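Local coordinates for ferredoxin-like protein (Thermotoga maritima, PDB 7KOE) that probably carries electrons through its two [4Fe-4S] clusters to or from a flavin-containing partner, as ferredoxin-like subunits of electron-transfer flavoprotein complexes do, at residues C33-Y47 with G60-F73. Sequence-based numbering, arbitrary orientation.
With SF4 (iron/sulfur cluster), chain M; SF4 (iron/sulfur cluster), chain N.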
loop_
_atom_site.group_PDB
_atom_site.type_symbol
_atom_site.label_atom_id
_atom_site.label_comp_id
_atom_site.label_asym_id
_atom_site.label_seq_id
_atom_site.Cartn_x
_atom_site.Cartn_y
_atom_site.Cartn_z
ATOM N N CYS D 33 -41.918 -34.810 15.419
ATOM C CA CYS D 33 -40.516 -34.369 15.168
ATOM C C CYS D 33 -39.702 -34.467 16.463
ATOM O O CYS D 33 -40.230 -34.055 17.510
ATOM C CB CYS D 33 -40.513 -32.906 14.743
ATOM S SG CYS D 33 -39.593 -32.560 13.222
ATOM N N SER D 34 -38.459 -34.961 16.388
ATOM C CA SER D 34 -37.623 -35.086 17.569
ATOM C C SER D 34 -36.606 -33.958 17.672
ATOM O O SER D 34 -36.484 -33.325 18.723
ATOM C CB SER D 34 -36.915 -36.446 17.547
ATOM O OG SER D 34 -37.807 -37.469 17.140
ATOM N N ASP D 35 -35.873 -33.685 16.594
ATOM C CA ASP D 35 -34.727 -32.790 16.661
ATOM C C ASP D 35 -34.987 -31.413 16.073
ATOM O O ASP D 35 -34.176 -30.507 16.303
ATOM C CB ASP D 35 -33.533 -33.423 15.947
ATOM C CG ASP D 35 -33.917 -34.062 14.629
ATOM O OD1 ASP D 35 -35.121 -34.072 14.305
ATOM O OD2 ASP D 35 -33.016 -34.556 13.919
ATOM N N ARG D 36 -36.099 -31.237 15.344
ATOM C CA ARG D 36 -36.478 -30.032 14.605
ATOM C C ARG D 36 -35.365 -29.575 13.672
ATOM O O ARG D 36 -34.669 -28.602 13.977
ATOM C CB ARG D 36 -36.867 -28.892 15.549
ATOM C CG ARG D 36 -38.196 -29.072 16.251
ATOM C CD ARG D 36 -38.000 -29.368 17.713
ATOM N NE ARG D 36 -39.231 -29.204 18.471
ATOM C CZ ARG D 36 -40.054 -30.200 18.766
ATOM N NH1 ARG D 36 -39.782 -31.428 18.358
ATOM N NH2 ARG D 36 -41.154 -29.973 19.460
ATOM N N PRO D 37 -35.147 -30.254 12.544
ATOM C CA PRO D 37 -34.055 -29.850 11.651
ATOM C C PRO D 37 -34.321 -28.570 10.885
ATOM O O PRO D 37 -33.400 -28.059 10.244
ATOM C CB PRO D 37 -33.932 -31.045 10.703
ATOM C CG PRO D 37 -35.292 -31.566 10.631
ATOM C CD PRO D 37 -35.867 -31.417 12.009
ATOM N N CYS D 38 -35.542 -28.040 10.975
ATOM C CA CYS D 38 -35.849 -26.755 10.295
ATOM C C CYS D 38 -35.210 -25.623 11.106
ATOM O O CYS D 38 -34.802 -24.621 10.495
ATOM C CB CYS D 38 -37.350 -26.539 10.147
ATOM S SG CYS D 38 -38.298 -26.936 11.639
ATOM N N VAL D 39 -35.115 -25.795 12.429
ATOM C CA VAL D 39 -34.509 -24.792 13.295
ATOM C C VAL D 39 -32.993 -24.859 13.201
ATOM O O VAL D 39 -32.320 -23.841 13.021
ATOM C CB VAL D 39 -34.982 -24.979 14.748
ATOM C CG1 VAL D 39 -34.375 -23.924 15.640
ATOM C CG2 VAL D 39 -36.480 -24.921 14.833
ATOM N N SER D 40 -32.434 -26.061 13.307
ATOM C CA SER D 40 -30.993 -26.225 13.401
ATOM C C SER D 40 -30.281 -26.138 12.061
ATOM O O SER D 40 -29.052 -26.062 12.043
ATOM C CB SER D 40 -30.654 -27.559 14.068
ATOM O OG SER D 40 -31.397 -28.619 13.507
ATOM N N CYS D 41 -31.001 -26.151 10.945
ATOM C CA CYS D 41 -30.370 -26.012 9.643
ATOM C C CYS D 41 -30.869 -24.809 8.869
ATOM O O CYS D 41 -30.694 -24.764 7.650
ATOM C CB CYS D 41 -30.565 -27.276 8.801
ATOM S SG CYS D 41 -30.296 -28.806 9.705
ATOM N N CYS D 42 -31.500 -23.842 9.539
ATOM C CA CYS D 42 -31.944 -22.637 8.786
ATOM C C CYS D 42 -30.851 -21.573 8.864
ATOM O O CYS D 42 -30.549 -21.112 9.977
ATOM C CB CYS D 42 -33.266 -22.061 9.275
ATOM S SG CYS D 42 -33.949 -20.848 8.116
ATOM N N PRO D 43 -30.244 -21.185 7.723
ATOM C CA PRO D 43 -29.166 -20.195 7.685
ATOM C C PRO D 43 -29.577 -18.793 8.091
ATOM O O PRO D 43 -28.709 -17.922 8.176
ATOM C CB PRO D 43 -28.740 -20.225 6.216
ATOM C CG PRO D 43 -29.918 -20.698 5.507
ATOM C CD PRO D 43 -30.531 -21.711 6.385
ATOM N N ALA D 44 -30.856 -18.541 8.352
ATOM C CA ALA D 44 -31.328 -17.195 8.639
ATOM C C ALA D 44 -32.106 -17.116 9.943
ATOM O O ALA D 44 -32.693 -16.068 10.224
ATOM C CB ALA D 44 -32.189 -16.676 7.492
ATOM N N ASP D 45 -32.114 -18.197 10.730
ATOM C CA ASP D 45 -32.823 -18.325 12.003
ATOM C C ASP D 45 -34.299 -17.982 11.876
ATOM O O ASP D 45 -34.860 -17.307 12.742
ATOM C CB ASP D 45 -32.177 -17.456 13.080
ATOM C CG ASP D 45 -31.202 -18.222 13.936
ATOM O OD1 ASP D 45 -31.470 -19.407 14.216
ATOM O OD2 ASP D 45 -30.168 -17.648 14.325
ATOM N N VAL D 46 -34.921 -18.427 10.785
ATOM C CA VAL D 46 -36.328 -18.134 10.549
ATOM C C VAL D 46 -37.198 -18.912 11.524
ATOM O O VAL D 46 -38.102 -18.360 12.157
ATOM C CB VAL D 46 -36.689 -18.448 9.087
ATOM C CG1 VAL D 46 -38.173 -18.581 8.909
ATOM C CG2 VAL D 46 -36.143 -17.383 8.177
ATOM N N TYR D 47 -36.907 -20.191 11.696
ATOM C CA TYR D 47 -37.716 -21.047 12.539
ATOM C C TYR D 47 -37.177 -21.058 13.956
ATOM O O TYR D 47 -35.978 -21.232 14.177
ATOM C CB TYR D 47 -37.740 -22.463 11.982
ATOM C CG TYR D 47 -38.418 -22.554 10.653
ATOM C CD1 TYR D 47 -39.787 -22.697 10.568
ATOM C CD2 TYR D 47 -37.693 -22.490 9.484
ATOM C CE1 TYR D 47 -40.411 -22.776 9.355
ATOM C CE2 TYR D 47 -38.310 -22.563 8.278
ATOM C CZ TYR D 47 -39.664 -22.707 8.214
ATOM O OH TYR D 47 -40.280 -22.783 6.994
ATOM N N GLY D 60 -36.912 -12.733 7.153
ATOM C CA GLY D 60 -35.496 -12.918 6.932
ATOM C C GLY D 60 -35.118 -14.076 6.057
ATOM O O GLY D 60 -33.928 -14.376 5.946
ATOM N N CYS D 61 -36.121 -14.731 5.476
ATOM C CA CYS D 61 -35.870 -15.915 4.620
ATOM C C CYS D 61 -34.978 -15.538 3.438
ATOM O O CYS D 61 -35.302 -14.571 2.728
ATOM C CB CYS D 61 -37.170 -16.518 4.110
ATOM S SG CYS D 61 -36.923 -18.109 3.285
ATOM N N LEU D 62 -33.890 -16.290 3.271
ATOM C CA LEU D 62 -32.942 -16.149 2.181
ATOM C C LEU D 62 -33.313 -16.983 0.968
ATOM O O LEU D 62 -32.516 -17.061 0.030
ATOM C CB LEU D 62 -31.541 -16.521 2.654
ATOM C CG LEU D 62 -30.948 -15.616 3.726
ATOM C CD1 LEU D 62 -29.902 -16.347 4.487
ATOM C CD2 LEU D 62 -30.358 -14.385 3.110
ATOM N N GLU D 63 -34.486 -17.627 0.994
ATOM C CA GLU D 63 -35.089 -18.346 -0.134
ATOM C C GLU D 63 -34.217 -19.490 -0.629
ATOM O O GLU D 63 -34.244 -19.842 -1.807
ATOM C CB GLU D 63 -35.424 -17.409 -1.290
ATOM C CG GLU D 63 -36.162 -16.162 -0.921
ATOM C CD GLU D 63 -36.364 -15.283 -2.121
ATOM O OE1 GLU D 63 -36.032 -15.718 -3.239
ATOM O OE2 GLU D 63 -36.844 -14.156 -1.960
ATOM N N CYS D 64 -33.360 -20.002 0.256
ATOM C CA CYS D 64 -32.442 -21.103 -0.135
ATOM C C CYS D 64 -33.274 -22.349 -0.434
ATOM O O CYS D 64 -33.132 -22.899 -1.536
ATOM C CB CYS D 64 -31.412 -21.390 0.949
ATOM S SG CYS D 64 -32.109 -21.431 2.618
ATOM N N GLY D 65 -34.118 -22.759 0.514
ATOM C CA GLY D 65 -34.959 -23.917 0.307
ATOM C C GLY D 65 -34.604 -25.093 1.182
ATOM O O GLY D 65 -35.140 -26.183 0.992
ATOM N N THR D 66 -33.699 -24.874 2.137
ATOM C CA THR D 66 -33.215 -25.939 3.010
ATOM C C THR D 66 -34.332 -26.499 3.872
ATOM O O THR D 66 -34.447 -27.715 4.048
ATOM C CB THR D 66 -32.091 -25.396 3.891
ATOM O OG1 THR D 66 -30.999 -24.974 3.071
ATOM C CG2 THR D 66 -31.610 -26.407 4.879
ATOM N N CYS D 67 -35.120 -25.599 4.465
ATOM C CA CYS D 67 -36.211 -25.980 5.401
ATOM C C CYS D 67 -37.173 -26.978 4.752
ATOM O O CYS D 67 -37.536 -27.956 5.423
ATOM C CB CYS D 67 -36.977 -24.759 5.894
ATOM S SG CYS D 67 -37.251 -23.501 4.622
ATOM N N ARG D 68 -37.574 -26.735 3.504
ATOM C CA ARG D 68 -38.506 -27.635 2.840
ATOM C C ARG D 68 -37.894 -29.013 2.660
ATOM O O ARG D 68 -38.584 -30.033 2.760
ATOM C CB ARG D 68 -38.898 -27.049 1.493
ATOM C CG ARG D 68 -39.845 -27.880 0.670
ATOM C CD ARG D 68 -39.966 -27.306 -0.716
ATOM N NE ARG D 68 -38.709 -26.696 -1.107
ATOM C CZ ARG D 68 -37.918 -27.172 -2.052
ATOM N NH1 ARG D 68 -38.256 -28.259 -2.719
ATOM N NH2 ARG D 68 -36.787 -26.565 -2.324
ATOM N N ILE D 69 -36.587 -29.058 2.431
ATOM C CA ILE D 69 -35.906 -30.300 2.101
ATOM C C ILE D 69 -35.454 -31.024 3.360
ATOM O O ILE D 69 -35.566 -32.249 3.456
ATOM C CB ILE D 69 -34.740 -29.976 1.157
ATOM C CG1 ILE D 69 -35.290 -29.447 -0.158
ATOM C CG2 ILE D 69 -33.902 -31.170 0.886
ATOM C CD1 ILE D 69 -34.251 -28.941 -1.075
ATOM N N VAL D 70 -34.984 -30.284 4.365
ATOM C CA VAL D 70 -34.464 -30.930 5.565
ATOM C C VAL D 70 -35.608 -31.412 6.447
ATOM O O VAL D 70 -35.404 -32.238 7.345
ATOM C CB VAL D 70 -33.516 -29.975 6.316
ATOM C CG1 VAL D 70 -34.287 -28.943 7.106
ATOM C CG2 VAL D 70 -32.542 -30.731 7.188
ATOM N N CYS D 71 -36.819 -30.888 6.222
ATOM C CA CYS D 71 -37.987 -31.334 7.034
ATOM C C CYS D 71 -38.348 -32.763 6.618
ATOM O O CYS D 71 -38.683 -32.968 5.438
ATOM C CB CYS D 71 -39.197 -30.420 6.882
ATOM S SG CYS D 71 -40.378 -30.568 8.249
ATOM N N PRO D 72 -38.300 -33.747 7.540
ATOM C CA PRO D 72 -38.548 -35.152 7.206
ATOM C C PRO D 72 -39.999 -35.454 6.899
ATOM O O PRO D 72 -40.275 -36.423 6.181
ATOM C CB PRO D 72 -38.071 -35.896 8.456
ATOM C CG PRO D 72 -38.188 -34.914 9.543
ATOM C CD PRO D 72 -37.954 -33.568 8.958
ATOM N N PHE D 73 -40.932 -34.655 7.402
ATOM C CA PHE D 73 -42.346 -34.952 7.253
ATOM C C PHE D 73 -43.031 -34.139 6.170
ATOM O O PHE D 73 -44.216 -34.363 5.913
ATOM C CB PHE D 73 -43.064 -34.728 8.576
ATOM C CG PHE D 73 -42.521 -35.551 9.694
ATOM C CD1 PHE D 73 -42.857 -36.884 9.812
ATOM C CD2 PHE D 73 -41.668 -34.997 10.622
ATOM C CE1 PHE D 73 -42.354 -37.643 10.841
ATOM C CE2 PHE D 73 -41.164 -35.749 11.653
ATOM C CZ PHE D 73 -41.506 -37.073 11.762
HETATM FE FE1 SF4 M . -35.857 -19.130 4.255
HETATM FE FE2 SF4 M . -33.508 -20.899 3.567
HETATM FE FE3 SF4 M . -36.111 -22.131 4.474
HETATM FE FE4 SF4 M . -34.395 -20.613 6.440
HETATM S S1 SF4 M . -34.078 -22.256 5.114
HETATM S S2 SF4 M . -36.427 -20.488 5.800
HETATM S S3 SF4 M . -33.824 -19.256 4.893
HETATM S S4 SF4 M . -35.542 -20.773 2.928
HETATM FE FE1 SF4 N . -42.320 -29.394 12.229
HETATM FE FE2 SF4 N . -39.779 -31.021 12.313
HETATM FE FE3 SF4 N . -39.759 -28.251 11.113
HETATM FE FE4 SF4 N . -41.157 -30.508 9.676
HETATM S S1 SF4 N . -39.187 -30.194 10.436
HETATM S S2 SF4 N . -41.729 -28.566 10.352
HETATM S S3 SF4 N . -41.749 -31.336 11.553
HETATM S S4 SF4 N . -40.351 -29.078 12.990
#
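Cys67 and Val70, on one side of helix 66-70, meet segment 33-47 between two iron-sulfur clusters and illustrate how a two-cluster ferredoxin fold divides its cysteine ligands between the clusters. Cys67 binds iron FE3 of one cluster through SG, at 1.8 Å. Its CB lies against the ring of Tyr47, 3.5 Å from CE2, while SG sits at the edge of that ring as a sulfur-aromatic contact; the ring also touches sulfide S2. About one turn on, Val70 packs on Pro37 and Cys41: with chi1 at 78°, CG2 points away from the backbone N and lies 3.8 Å from Pro37 CB, also reaching Cys41 SG, and CG1 rests on the Pro37 carbonyl. Pro37 and Pro72 meet tip to tip, CG to CD at 3.7 Å.

Cys33, the other heavily covered residue, is a ligand of the second cluster, and its SG lies at the edge of the Phe73 ring, 3.9 Å from Phe73 CE2, a sulfur-aromatic contact. The ligand sets are interleaved: Cys42 joins Cys61, Cys64 and Cys67 on the first cluster, whereas Cys71 joins Cys33 and Cys38 on the second, where Cys29, which also lines this pocket, is probably the fourth ligand. At the first cluster's far side Ala44 CB meets Leu62 CD1 at 3.8 Å. No hydrogen bond crosses between the segments, so iron-thiolate bonds and apolar packing join them, and the largely buried sulfur-rich surroundings are consistent with electron transfer between the clusters.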